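Local atomic coordinates of uncharacterized hypothetical protein (Parabacteroides merdae, PDB entry 4EI0), a protein that is of unknown function and belongs to the DUF4466 family, with an all-beta architecture of several antiparallel sheets. Residues 16-21 against 38-43; 148-153 against 254-259; 157-162 against 303-308; 262-267 against 281-286. All blocks are in the same frame, centred on the assembly; numbering follows the deposited sequence.

Contact 1. Residues 16-21 against 38-43; sequences LSNDCI and FAYAMA
N18 and Y40 meet diagonally across two antiparallel strands, and their side chains bond: Y40 OH donates to N18 OD1 at 2.6 Å. The donor lies in the plane of the amide carbonyl, on a lone pair of OD1, and OD1 in turn sits at the ring edge; amide and ring planes are 63° apart. Y40 reaches this position because its CG is anti to the backbone N (chi1 -177°), which sends the ring along the strand toward N18. The same ring has C20 CB 3.8 Å from CD1, and M42 CG lies over one of its faces. C20 SG adds oblique sulfur-aromatic contacts with the rings of both Y40 and F38.

Beneath the side chains, S17-A43, D19-A41 and I21-A39 form hydrogen-bonded pairs with six N-H...O bonds in all. The shortest runs from S17 N to A43 O at 2.7 Å. I21 N reaches A39 O at 3.0 Å. On the face that carries N18, C20, Y40 and M42, strands 124-133 and 138-147 of a second sheet pack against the contact, as in a beta-sandwich: F129 meets the Y40 ring, and N18 ND2 bonds E140 O. The two bonds, accepted at OD1 and donated from ND2, are consistent with a single orientation of the N18 amide and satisfy both of its polar ends.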
loop_
_atom_site.group_PDB
_atom_site.type_symbol
_atom_site.label_atom_id
_atom_site.label_comp_id
_atom_site.label_asym_id
_atom_site.label_seq_id
_atom_site.Cartn_x
_atom_site.Cartn_y
_atom_site.Cartn_z
ATOM N N LEU B 16 8.743 2.447 16.422
ATOM C CA LEU B 16 7.746 3.369 15.851
ATOM C C LEU B 16 8.404 4.602 15.350
ATOM O O LEU B 16 9.218 5.196 16.048
ATOM C CB LEU B 16 6.748 3.783 16.932
ATOM C CG LEU B 16 5.583 4.638 16.443
ATOM C CD1 LEU B 16 4.911 4.011 15.212
ATOM C CD2 LEU B 16 4.609 4.728 17.611
ATOM N N SER B 17 8.118 4.969 14.111
ATOM C CA SER B 17 8.632 6.195 13.553
ATOM C C SER B 17 7.554 6.954 12.744
ATOM O O SER B 17 6.488 6.407 12.422
ATOM C CB SER B 17 9.811 5.869 12.676
ATOM O OG SER B 17 9.317 5.246 11.522
ATOM N N ASN B 18 7.838 8.215 12.422
ATOM C CA ASN B 18 6.855 9.043 11.703
ATOM C C ASN B 18 7.510 10.092 10.819
ATOM O O ASN B 18 8.665 10.418 11.000
ATOM C CB ASN B 18 5.797 9.618 12.666
ATOM C CG ASN B 18 6.315 10.710 13.662
ATOM O OD1 ASN B 18 5.515 11.287 14.408
ATOM N ND2 ASN B 18 7.581 11.012 13.649
ATOM N N ASP B 19 6.758 10.593 9.857
ATOM C CA ASP B 19 7.196 11.665 8.984
ATOM C C ASP B 19 5.958 12.348 8.443
ATOM O O ASP B 19 4.939 11.714 8.317
ATOM C CB ASP B 19 7.985 11.105 7.812
ATOM C CG ASP B 19 8.594 12.211 6.952
ATOM O OD1 ASP B 19 9.342 13.036 7.481
ATOM O OD2 ASP B 19 8.300 12.287 5.755
ATOM N N CYS B 20 6.009 13.650 8.187
ATOM C CA CYS B 20 4.823 14.347 7.735
ATOM C C CYS B 20 5.205 15.347 6.674
ATOM O O CYS B 20 6.203 16.036 6.826
ATOM C CB CYS B 20 4.107 15.031 8.923
ATOM S SG CYS B 20 2.403 15.495 8.507
ATOM N N ILE B 21 4.417 15.421 5.604
ATOM C CA ILE B 21 4.664 16.354 4.493
ATOM C C ILE B 21 3.416 17.194 4.228
ATOM O O ILE B 21 2.319 16.686 4.203
ATOM C CB ILE B 21 5.207 15.651 3.206
ATOM C CG1 ILE B 21 4.132 14.862 2.449
ATOM C CG2 ILE B 21 6.394 14.749 3.557
ATOM C CD1 ILE B 21 4.494 14.523 1.006
ATOM N N PHE B 38 -2.164 17.782 4.827
ATOM C CA PHE B 38 -0.913 17.155 5.257
ATOM C C PHE B 38 -1.026 15.623 5.024
ATOM O O PHE B 38 -2.125 15.068 5.092
ATOM C CB PHE B 38 -0.640 17.439 6.738
ATOM C CG PHE B 38 -0.366 18.880 7.068
ATOM C CD1 PHE B 38 -1.397 19.755 7.297
ATOM C CD2 PHE B 38 0.916 19.349 7.118
ATOM C CE1 PHE B 38 -1.141 21.080 7.597
ATOM C CE2 PHE B 38 1.185 20.677 7.401
ATOM C CZ PHE B 38 0.151 21.541 7.648
ATOM N N ALA B 39 0.099 14.957 4.749
ATOM C CA ALA B 39 0.162 13.500 4.641
ATOM C C ALA B 39 1.089 13.024 5.753
ATOM O O ALA B 39 2.279 13.326 5.724
ATOM C CB ALA B 39 0.682 13.067 3.278
ATOM N N TYR B 40 0.521 12.357 6.760
ATOM C CA TYR B 40 1.237 11.948 7.973
ATOM C C TYR B 40 1.497 10.437 7.860
ATOM O O TYR B 40 0.552 9.657 7.900
ATOM C CB TYR B 40 0.427 12.204 9.209
ATOM C CG TYR B 40 1.097 11.884 10.545
ATOM C CD1 TYR B 40 2.423 12.202 10.788
ATOM C CD2 TYR B 40 0.374 11.290 11.581
ATOM C CE1 TYR B 40 3.029 11.910 12.008
ATOM C CE2 TYR B 40 0.966 11.018 12.821
ATOM C CZ TYR B 40 2.293 11.338 13.032
ATOM O OH TYR B 40 2.883 11.070 14.266
ATOM N N ALA B 41 2.778 10.069 7.724
ATOM C CA ALA B 41 3.243 8.684 7.580
ATOM C C ALA B 41 3.745 8.154 8.897
ATOM O O ALA B 41 4.524 8.829 9.580
ATOM C CB ALA B 41 4.367 8.615 6.552
HETATM N N MSE B 42 3.362 6.919 9.208
HETATM C CA MSE B 42 3.769 6.229 10.442
HETATM C C MSE B 42 4.208 4.816 10.111
HETATM O O MSE B 42 3.711 4.224 9.173
HETATM C CB MSE B 42 2.576 6.157 11.409
HETATM C CG MSE B 42 1.954 7.500 11.722
HETATM SE SE MSE B 42 0.100 7.352 12.226
HETATM C CE MSE B 42 -0.488 7.262 10.292
ATOM N N ALA B 43 5.154 4.267 10.860
ATOM C CA ALA B 43 5.639 2.883 10.592
ATOM C C ALA B 43 6.275 2.302 11.845
ATOM O O ALA B 43 6.937 3.018 12.584
ATOM C CB ALA B 43 6.642 2.824 9.426
#

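Contact 2. Residues 148-153 against 254-259; sequences ISKMDM and IDDLDF
S149 places its hydroxyl on the carboxylate of D256, OG donating to OD1 over a very short 2.5 Å. The same OG accepts from M151 N at 2.9 Å, an ST turn that folds the chain back round the hydroxyl. K150 follows with its backbone: K150 N donates to D256 OD2 at 2.9 Å in a nearly straight bond (175°), on the syn lone pair of that oxygen. M151, a selenomethionine, then turns toward the helix. With CG anti to its carbonyl carbon (chi1 -70°) and the chain bent at its last torsion, SE comes to the edge of the F259 ring, 3.7 Å from CE2 and near the ring plane, a Met-aromatic contact. Its methyl CE lies 3.6 Å from I254 O, and CG passes 3.5 Å from D256 OD1.

The contact joins the linker between strand 138-147 and strand 152-159 to the first turn of helix 256-261, where D255 occupies the N-cap position. Beyond it, D152 is in salt bridges with R309 and R121, and I254 O bonds K308, so the start of strand 152-159 and the residue just before the N-cap are both tied to strand 302-311. With an alanine in place of D256, the hydroxyl of S149 and the amide of K150 would probably lose their common acceptor, leaving M151 to hold the linker against the helix largely by packing. Two donors, one on each oxygen of D256, are consistent with a carboxylate held in rotation; the K150 ammonium does not touch it, because NZ bonds K311 O instead.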
loop_
_atom_site.group_PDB
_atom_site.type_symbol
_atom_site.label_atom_id
_atom_site.label_comp_id
_atom_site.label_asym_id
_atom_site.label_seq_id
_atom_site.Cartn_x
_atom_site.Cartn_y
_atom_site.Cartn_z
ATOM N N ILE B 148 -0.883 32.587 7.331
ATOM C CA ILE B 148 -2.265 32.604 6.820
ATOM C C ILE B 148 -2.469 34.031 6.240
ATOM O O ILE B 148 -2.119 35.051 6.883
ATOM C CB ILE B 148 -3.291 32.314 7.956
ATOM C CG1 ILE B 148 -2.959 30.999 8.702
ATOM C CG2 ILE B 148 -4.709 32.346 7.445
ATOM C CD1 ILE B 148 -2.923 29.740 7.858
ATOM N N SER B 149 -2.999 34.087 5.033
ATOM C CA SER B 149 -3.211 35.291 4.301
ATOM C C SER B 149 -4.256 36.167 5.030
ATOM O O SER B 149 -5.075 35.658 5.755
ATOM C CB SER B 149 -3.762 34.911 2.951
ATOM O OG SER B 149 -4.095 36.051 2.194
ATOM N N LYS B 150 -4.230 37.468 4.754
ATOM C CA LYS B 150 -5.329 38.401 5.109
ATOM C C LYS B 150 -6.466 38.404 4.108
ATOM O O LYS B 150 -7.531 39.009 4.342
ATOM C CB LYS B 150 -4.799 39.826 5.225
ATOM C CG LYS B 150 -3.881 40.046 6.428
ATOM C CD LYS B 150 -3.380 41.491 6.567
ATOM C CE LYS B 150 -4.377 42.539 6.061
ATOM N NZ LYS B 150 -4.025 43.920 6.510
HETATM N N MSE B 151 -6.267 37.737 2.990
HETATM C CA MSE B 151 -7.214 37.866 1.886
HETATM C C MSE B 151 -8.523 37.148 2.157
HETATM O O MSE B 151 -8.581 36.192 2.933
HETATM C CB MSE B 151 -6.621 37.322 0.589
HETATM C CG MSE B 151 -5.516 38.138 0.014
HETATM SE SE MSE B 151 -4.812 37.421 -1.681
HETATM C CE MSE B 151 -4.228 35.649 -0.959
ATOM N N ASP B 152 -9.568 37.654 1.519
ATOM C CA ASP B 152 -10.828 36.957 1.318
ATOM C C ASP B 152 -10.923 36.550 -0.120
ATOM O O ASP B 152 -10.359 37.222 -1.001
ATOM C CB ASP B 152 -12.003 37.871 1.619
ATOM C CG ASP B 152 -12.282 38.006 3.116
ATOM O OD1 ASP B 152 -12.567 36.984 3.758
ATOM O OD2 ASP B 152 -12.229 39.143 3.648
HETATM N N MSE B 153 -11.638 35.462 -0.382
HETATM C CA MSE B 153 -11.863 35.002 -1.730
HETATM C C MSE B 153 -13.287 34.479 -1.941
HETATM O O MSE B 153 -13.810 33.744 -1.108
HETATM C CB MSE B 153 -10.827 33.899 -2.029
HETATM C CG MSE B 153 -11.134 33.229 -3.291
HETATM SE SE MSE B 153 -9.642 32.089 -3.882
HETATM C CE MSE B 153 -9.539 30.761 -2.392
ATOM N N ILE B 254 -1.890 35.283 -6.848
ATOM C CA ILE B 254 -1.893 36.623 -6.273
ATOM C C ILE B 254 -1.894 36.450 -4.779
ATOM O O ILE B 254 -2.762 35.742 -4.217
ATOM C CB ILE B 254 -3.138 37.411 -6.698
ATOM C CG1 ILE B 254 -3.153 37.557 -8.229
ATOM C CG2 ILE B 254 -3.216 38.778 -6.014
ATOM C CD1 ILE B 254 -4.532 37.954 -8.717
ATOM N N ASP B 255 -0.943 37.088 -4.129
ATOM C CA ASP B 255 -0.820 36.980 -2.677
ATOM C C ASP B 255 -0.947 38.386 -2.073
ATOM O O ASP B 255 -1.143 39.414 -2.791
ATOM C CB ASP B 255 0.499 36.258 -2.276
ATOM C CG ASP B 255 0.466 35.643 -0.847
ATOM O OD1 ASP B 255 -0.494 35.855 -0.079
ATOM O OD2 ASP B 255 1.447 34.961 -0.486
ATOM N N ASP B 256 -0.861 38.442 -0.756
ATOM C CA ASP B 256 -0.969 39.708 -0.041
ATOM C C ASP B 256 0.010 40.794 -0.569
ATOM O O ASP B 256 -0.338 41.939 -0.663
ATOM C CB ASP B 256 -0.728 39.500 1.463
ATOM C CG ASP B 256 -1.767 38.560 2.137
ATOM O OD1 ASP B 256 -2.411 37.720 1.482
ATOM O OD2 ASP B 256 -1.946 38.703 3.371
ATOM N N LEU B 257 1.244 40.428 -0.856
ATOM C CA LEU B 257 2.257 41.424 -1.222
ATOM C C LEU B 257 1.901 42.107 -2.564
ATOM O O LEU B 257 2.125 43.297 -2.740
ATOM C CB LEU B 257 3.651 40.774 -1.273
ATOM C CG LEU B 257 4.810 41.628 -1.837
ATOM C CD1 LEU B 257 5.102 42.776 -0.868
ATOM C CD2 LEU B 257 6.040 40.772 -2.158
ATOM N N ASP B 258 1.319 41.348 -3.487
ATOM C CA ASP B 258 0.860 41.872 -4.776
ATOM C C ASP B 258 -0.202 42.956 -4.565
ATOM O O ASP B 258 -0.217 43.949 -5.280
ATOM C CB ASP B 258 0.261 40.751 -5.624
ATOM C CG ASP B 258 1.269 39.642 -5.902
ATOM O OD1 ASP B 258 2.351 39.952 -6.418
ATOM O OD2 ASP B 258 1.004 38.455 -5.587
ATOM N N PHE B 259 -1.106 42.762 -3.604
ATOM C CA PHE B 259 -2.077 43.820 -3.270
ATOM C C PHE B 259 -1.444 45.044 -2.658
ATOM O O PHE B 259 -1.842 46.199 -2.983
ATOM C CB PHE B 259 -3.171 43.296 -2.369
ATOM C CG PHE B 259 -4.209 42.535 -3.106
ATOM C CD1 PHE B 259 -5.023 43.196 -3.968
ATOM C CD2 PHE B 259 -4.323 41.157 -2.970
ATOM C CE1 PHE B 259 -5.969 42.524 -4.690
ATOM C CE2 PHE B 259 -5.292 40.475 -3.676
ATOM C CZ PHE B 259 -6.107 41.169 -4.531
#

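Contact 3. Residues 157-162 against 303-308; sequences LSVTND and VTVSVK
V159 and V303 exchange two backbone hydrogen bonds, V159 N to V303 O and V303 N to V159 O, both 2.8 Å, the second almost straight at 174°. L157 and V305 repeat the arrangement, with L157 N to V305 O at 2.8 Å and V305 N to L157 O at 2.9 Å. Between them S158 and T304 form the non-hydrogen-bonded pair; there T304 CA comes within 3.3 Å of L157 O in a CA-H...O contact, and T304 CG2 also lies against that carbonyl.

On the other face, L157, V159, V303 and V305 make the apolar layer. V159 CG2 meets V305 CG2 at 4.1 Å diagonally, the two side chains crossing at about a right angle. V305 CG2 can do this because it stands between its own backbone N and carbonyl carbon, which also brings it to L157 CB at 4.1 Å. Y197 of strand 195-199 packs on V159 and V303, so this apolar face looks onto a neighbouring sheet. On the S158 face, S158 OG bonds E302 and K163.

The strand directions differ by 136° over these short segments, a strongly twisted antiparallel pair at the edge of a five-strand sheet, where 152-159 lies outermost within the chain. Toward the start of that strand the pairing goes on, V307 bonding A154, whereas after V159 the chain leaves the sheet. Four short bonds in two hydrogen-bonded pairs imply an edge strand held mainly through its backbone, with V159, V303 and V305 packed on one side and the hydroxyls of S158 and T304 on the other.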
loop_
_atom_site.group_PDB
_atom_site.type_symbol
_atom_site.label_atom_id
_atom_site.label_comp_id
_atom_site.label_asym_id
_atom_site.label_seq_id
_atom_site.Cartn_x
_atom_site.Cartn_y
_atom_site.Cartn_z
ATOM N N LEU B 157 -19.207 33.500 -8.911
ATOM C CA LEU B 157 -20.423 34.248 -8.646
ATOM C C LEU B 157 -21.073 34.687 -9.957
ATOM O O LEU B 157 -20.395 35.028 -10.908
ATOM C CB LEU B 157 -20.126 35.484 -7.801
ATOM C CG LEU B 157 -19.583 35.104 -6.430
ATOM C CD1 LEU B 157 -18.556 36.089 -5.913
ATOM C CD2 LEU B 157 -20.747 34.927 -5.472
ATOM N N SER B 158 -22.398 34.742 -9.970
ATOM C CA SER B 158 -23.149 35.062 -11.151
ATOM C C SER B 158 -23.477 36.540 -11.239
ATOM O O SER B 158 -23.985 37.141 -10.310
ATOM C CB SER B 158 -24.418 34.189 -11.196
ATOM O OG SER B 158 -25.256 34.608 -12.231
ATOM N N VAL B 159 -23.200 37.122 -12.394
ATOM C CA VAL B 159 -23.444 38.513 -12.643
ATOM C C VAL B 159 -24.269 38.608 -13.915
ATOM O O VAL B 159 -23.967 37.965 -14.916
ATOM C CB VAL B 159 -22.113 39.293 -12.723
ATOM C CG1 VAL B 159 -22.371 40.716 -13.170
ATOM C CG2 VAL B 159 -21.418 39.256 -11.332
ATOM N N THR B 160 -25.320 39.403 -13.871
ATOM C CA THR B 160 -26.198 39.571 -15.013
ATOM C C THR B 160 -26.644 41.027 -15.006
ATOM O O THR B 160 -26.328 41.789 -14.085
ATOM C CB THR B 160 -27.416 38.638 -14.930
ATOM O OG1 THR B 160 -28.221 39.015 -13.810
ATOM C CG2 THR B 160 -26.988 37.194 -14.743
ATOM N N ASN B 161 -27.392 41.435 -16.010
ATOM C CA ASN B 161 -27.893 42.805 -16.037
ATOM C C ASN B 161 -28.755 43.166 -14.821
ATOM O O ASN B 161 -28.815 44.329 -14.432
ATOM C CB ASN B 161 -28.666 43.065 -17.331
ATOM C CG ASN B 161 -27.741 43.373 -18.480
ATOM O OD1 ASN B 161 -27.154 44.469 -18.562
ATOM N ND2 ASN B 161 -27.568 42.392 -19.361
ATOM N N ASP B 162 -29.404 42.167 -14.228
ATOM C CA ASP B 162 -30.191 42.380 -13.019
ATOM C C ASP B 162 -29.373 42.207 -11.756
ATOM O O ASP B 162 -29.661 42.863 -10.771
ATOM C CB ASP B 162 -31.394 41.425 -12.958
ATOM C CG ASP B 162 -32.419 41.718 -14.008
ATOM O OD1 ASP B 162 -32.383 42.825 -14.611
ATOM O OD2 ASP B 162 -33.271 40.830 -14.207
ATOM N N VAL B 303 -22.350 36.538 -16.779
ATOM C CA VAL B 303 -20.929 36.520 -16.504
ATOM C C VAL B 303 -20.681 35.801 -15.227
ATOM O O VAL B 303 -21.427 35.951 -14.282
ATOM C CB VAL B 303 -20.451 37.986 -16.442
ATOM C CG1 VAL B 303 -18.997 38.081 -16.029
ATOM C CG2 VAL B 303 -20.694 38.649 -17.805
ATOM N N THR B 304 -19.621 35.022 -15.153
ATOM C CA THR B 304 -19.173 34.451 -13.904
ATOM C C THR B 304 -17.852 35.112 -13.441
ATOM O O THR B 304 -16.892 35.150 -14.209
ATOM C CB THR B 304 -18.937 32.934 -14.051
ATOM O OG1 THR B 304 -20.115 32.324 -14.597
ATOM C CG2 THR B 304 -18.629 32.276 -12.722
ATOM N N VAL B 305 -17.801 35.580 -12.186
ATOM C CA VAL B 305 -16.608 36.239 -11.646
ATOM C C VAL B 305 -16.129 35.509 -10.409
ATOM O O VAL B 305 -16.908 34.846 -9.744
ATOM C CB VAL B 305 -16.848 37.742 -11.343
ATOM C CG1 VAL B 305 -17.398 38.483 -12.552
ATOM C CG2 VAL B 305 -17.776 37.925 -10.155
ATOM N N SER B 306 -14.845 35.624 -10.141
ATOM C CA SER B 306 -14.219 35.207 -8.903
ATOM C C SER B 306 -13.312 36.347 -8.408
ATOM O O SER B 306 -12.688 37.012 -9.204
ATOM C CB SER B 306 -13.391 33.969 -9.166
ATOM O OG SER B 306 -14.225 32.940 -9.692
ATOM N N VAL B 307 -13.219 36.555 -7.105
ATOM C CA VAL B 307 -12.584 37.781 -6.543
ATOM C C VAL B 307 -11.723 37.427 -5.365
ATOM O O VAL B 307 -12.131 36.630 -4.523
ATOM C CB VAL B 307 -13.667 38.803 -6.102
ATOM C CG1 VAL B 307 -13.076 40.048 -5.425
ATOM C CG2 VAL B 307 -14.589 39.164 -7.253
ATOM N N LYS B 308 -10.508 37.963 -5.341
ATOM C CA LYS B 308 -9.694 38.069 -4.154
ATOM C C LYS B 308 -9.770 39.499 -3.675
ATOM O O LYS B 308 -9.755 40.426 -4.491
ATOM C CB LYS B 308 -8.267 37.710 -4.427
ATOM C CG LYS B 308 -8.023 36.214 -4.414
ATOM C CD LYS B 308 -6.626 35.824 -4.837
ATOM C CE LYS B 308 -6.320 34.337 -4.603
ATOM N NZ LYS B 308 -4.934 33.984 -4.997
#

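Contact 4. Residues 262-267 against 281-286; sequences IDMSKC and WVETAD
I262 and W281 meet in a contact that no hydrogen bond crosses: the two segments are joined by side-chain packing alone. The terminal methyl of I262 lies over the face of the indole, offset toward the rim near CE2, in a CH-pi contact: CD1 is 3.8 Å from the centroid of the W281 five-membered ring and 16° off its normal. The nearest ring atom to CD1 is CE2, at 3.6 Å. CG1 of I262 is anti to the backbone N (chi1 -166°), which carries the methyl out to the indole. M264, a selenomethionine, supplies the rest. Its side chain is bent at both chi2 and chi3, and this double bend sets SE 4.2 Å from W281 CB, with CE 3.9 Å from E283 N.

The contact fastens the loop after helix 256-261 to strand 278-283, which sits in an antiparallel sheet between 233-238 and 289-299. D263 OD1 accepts from S265 N in an Asx turn that shapes this loop beside M264. A serine in place of W281 would probably leave I262 CD1 without its aromatic platform and open a gap beneath the loop, next to Y292, whose ring meets the indole. Farther along the strand, E283 OE1 approaches M264 CG at 3.9 Å, while its charge is paired with R290, against which the side chains of I262 and M264 also pack.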
loop_
_atom_site.group_PDB
_atom_site.type_symbol
_atom_site.label_atom_id
_atom_site.label_comp_id
_atom_site.label_asym_id
_atom_site.label_seq_id
_atom_site.Cartn_x
_atom_site.Cartn_y
_atom_site.Cartn_z
ATOM N N ILE B 262 0.713 46.688 -5.846
ATOM C CA ILE B 262 0.098 47.109 -7.142
ATOM C C ILE B 262 0.068 48.649 -7.256
ATOM O O ILE B 262 -0.284 49.364 -6.301
ATOM C CB ILE B 262 -1.317 46.473 -7.372
ATOM C CG1 ILE B 262 -1.771 46.641 -8.824
ATOM C CG2 ILE B 262 -2.375 47.008 -6.410
ATOM C CD1 ILE B 262 -1.147 45.619 -9.751
ATOM N N ASP B 263 0.490 49.169 -8.405
ATOM C CA ASP B 263 0.461 50.609 -8.656
ATOM C C ASP B 263 -0.883 50.974 -9.230
ATOM O O ASP B 263 -1.232 50.512 -10.329
ATOM C CB ASP B 263 1.541 51.008 -9.656
ATOM C CG ASP B 263 1.647 52.517 -9.832
ATOM O OD1 ASP B 263 0.835 53.266 -9.262
ATOM O OD2 ASP B 263 2.580 52.956 -10.527
HETATM N N MSE B 264 -1.640 51.778 -8.491
HETATM C CA MSE B 264 -2.980 52.188 -8.929
HETATM C C MSE B 264 -3.016 53.588 -9.519
HETATM O O MSE B 264 -4.103 54.133 -9.689
HETATM C CB MSE B 264 -3.986 52.125 -7.786
HETATM C CG MSE B 264 -4.131 50.768 -7.112
HETATM SE SE MSE B 264 -5.041 49.359 -8.149
HETATM C CE MSE B 264 -6.685 50.320 -8.767
ATOM N N SER B 265 -1.842 54.148 -9.853
ATOM C CA SER B 265 -1.717 55.498 -10.433
ATOM C C SER B 265 -2.404 55.646 -11.764
ATOM O O SER B 265 -3.057 56.643 -12.009
ATOM C CB SER B 265 -0.240 55.853 -10.694
ATOM O OG SER B 265 0.394 56.219 -9.498
ATOM N N LYS B 266 -2.209 54.674 -12.642
ATOM C CA LYS B 266 -2.726 54.751 -13.983
ATOM C C LYS B 266 -4.117 54.096 -13.997
ATOM O O LYS B 266 -4.386 53.263 -14.832
ATOM C CB LYS B 266 -1.738 54.053 -14.949
ATOM N N CYS B 267 -5.007 54.479 -13.081
ATOM C CA CYS B 267 -6.354 53.873 -13.028
ATOM C C CYS B 267 -7.397 54.598 -13.889
ATOM O O CYS B 267 -7.180 55.707 -14.352
ATOM C CB CYS B 267 -6.876 53.767 -11.584
ATOM S SG CYS B 267 -7.060 55.357 -10.768
ATOM N N TRP B 281 -8.110 45.045 -11.551
ATOM C CA TRP B 281 -7.663 45.443 -10.200
ATOM C C TRP B 281 -8.518 46.596 -9.753
ATOM O O TRP B 281 -8.720 47.517 -10.508
ATOM C CB TRP B 281 -6.250 45.921 -10.188
ATOM C CG TRP B 281 -5.232 44.865 -10.544
ATOM C CD1 TRP B 281 -4.606 44.687 -11.756
ATOM C CD2 TRP B 281 -4.643 43.887 -9.665
ATOM N NE1 TRP B 281 -3.705 43.672 -11.689
ATOM C CE2 TRP B 281 -3.689 43.141 -10.462
ATOM C CE3 TRP B 281 -4.822 43.544 -8.351
ATOM C CZ2 TRP B 281 -2.933 42.123 -9.939
ATOM C CZ3 TRP B 281 -4.079 42.479 -7.842
ATOM C CH2 TRP B 281 -3.152 41.782 -8.632
ATOM N N VAL B 282 -8.956 46.570 -8.501
ATOM C CA VAL B 282 -9.920 47.544 -7.968
ATOM C C VAL B 282 -9.385 48.097 -6.663
ATOM O O VAL B 282 -8.774 47.372 -5.882
ATOM C CB VAL B 282 -11.269 46.838 -7.737
ATOM C CG1 VAL B 282 -12.221 47.678 -6.943
ATOM C CG2 VAL B 282 -11.860 46.469 -9.088
ATOM N N GLU B 283 -9.643 49.388 -6.417
ATOM C CA GLU B 283 -9.463 49.975 -5.075
ATOM C C GLU B 283 -10.707 50.762 -4.735
ATOM O O GLU B 283 -11.154 51.564 -5.552
ATOM C CB GLU B 283 -8.231 50.878 -5.021
ATOM C CG GLU B 283 -7.940 51.480 -3.626
ATOM C CD GLU B 283 -6.699 52.351 -3.633
ATOM O OE1 GLU B 283 -5.596 51.787 -3.624
ATOM O OE2 GLU B 283 -6.814 53.585 -3.734
ATOM N N THR B 284 -11.283 50.519 -3.557
ATOM C CA THR B 284 -12.554 51.143 -3.210
ATOM C C THR B 284 -12.327 52.602 -2.921
ATOM O O THR B 284 -11.179 53.025 -2.610
ATOM C CB THR B 284 -13.234 50.495 -2.000
ATOM O OG1 THR B 284 -12.337 50.470 -0.906
ATOM C CG2 THR B 284 -13.591 49.067 -2.297
ATOM N N ALA B 285 -13.416 53.378 -3.000
ATOM C CA ALA B 285 -13.337 54.838 -2.976
ATOM C C ALA B 285 -12.465 55.383 -1.831
ATOM O O ALA B 285 -11.669 56.293 -2.022
ATOM C CB ALA B 285 -14.745 55.432 -2.899
ATOM N N ASP B 286 -12.625 54.803 -0.662
ATOM C CA ASP B 286 -11.961 55.272 0.548
ATOM C C ASP B 286 -10.568 54.669 0.741
ATOM O O ASP B 286 -9.920 54.949 1.734
ATOM C CB ASP B 286 -12.841 54.909 1.756
ATOM C CG ASP B 286 -13.366 53.415 1.722
ATOM O OD1 ASP B 286 -13.022 52.599 0.826
ATOM O OD2 ASP B 286 -14.161 53.043 2.612
#

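In the fold
Contact 1 stands apart, in a sheet of its own, with its centre 42 Å from that of contact 3 and 46 Å from that of contact 4, across the centre of the chain. The other three gather round the sheet that contains strands 152-159, 302-311, 289-299, 278-283 and 233-238. Contact 2 touches both others: it reaches contact 3 through I254 and K308, both contacts using strand 152-159, and F259 packs on W281 of contact 4. Along the chain, contact 1 closes first, contacts 2 and 3 cross, and contact 4 nests inside the loop that contact 3 closes. The elongated chain thus appears built of two beta parts, with contact 2 near their junction.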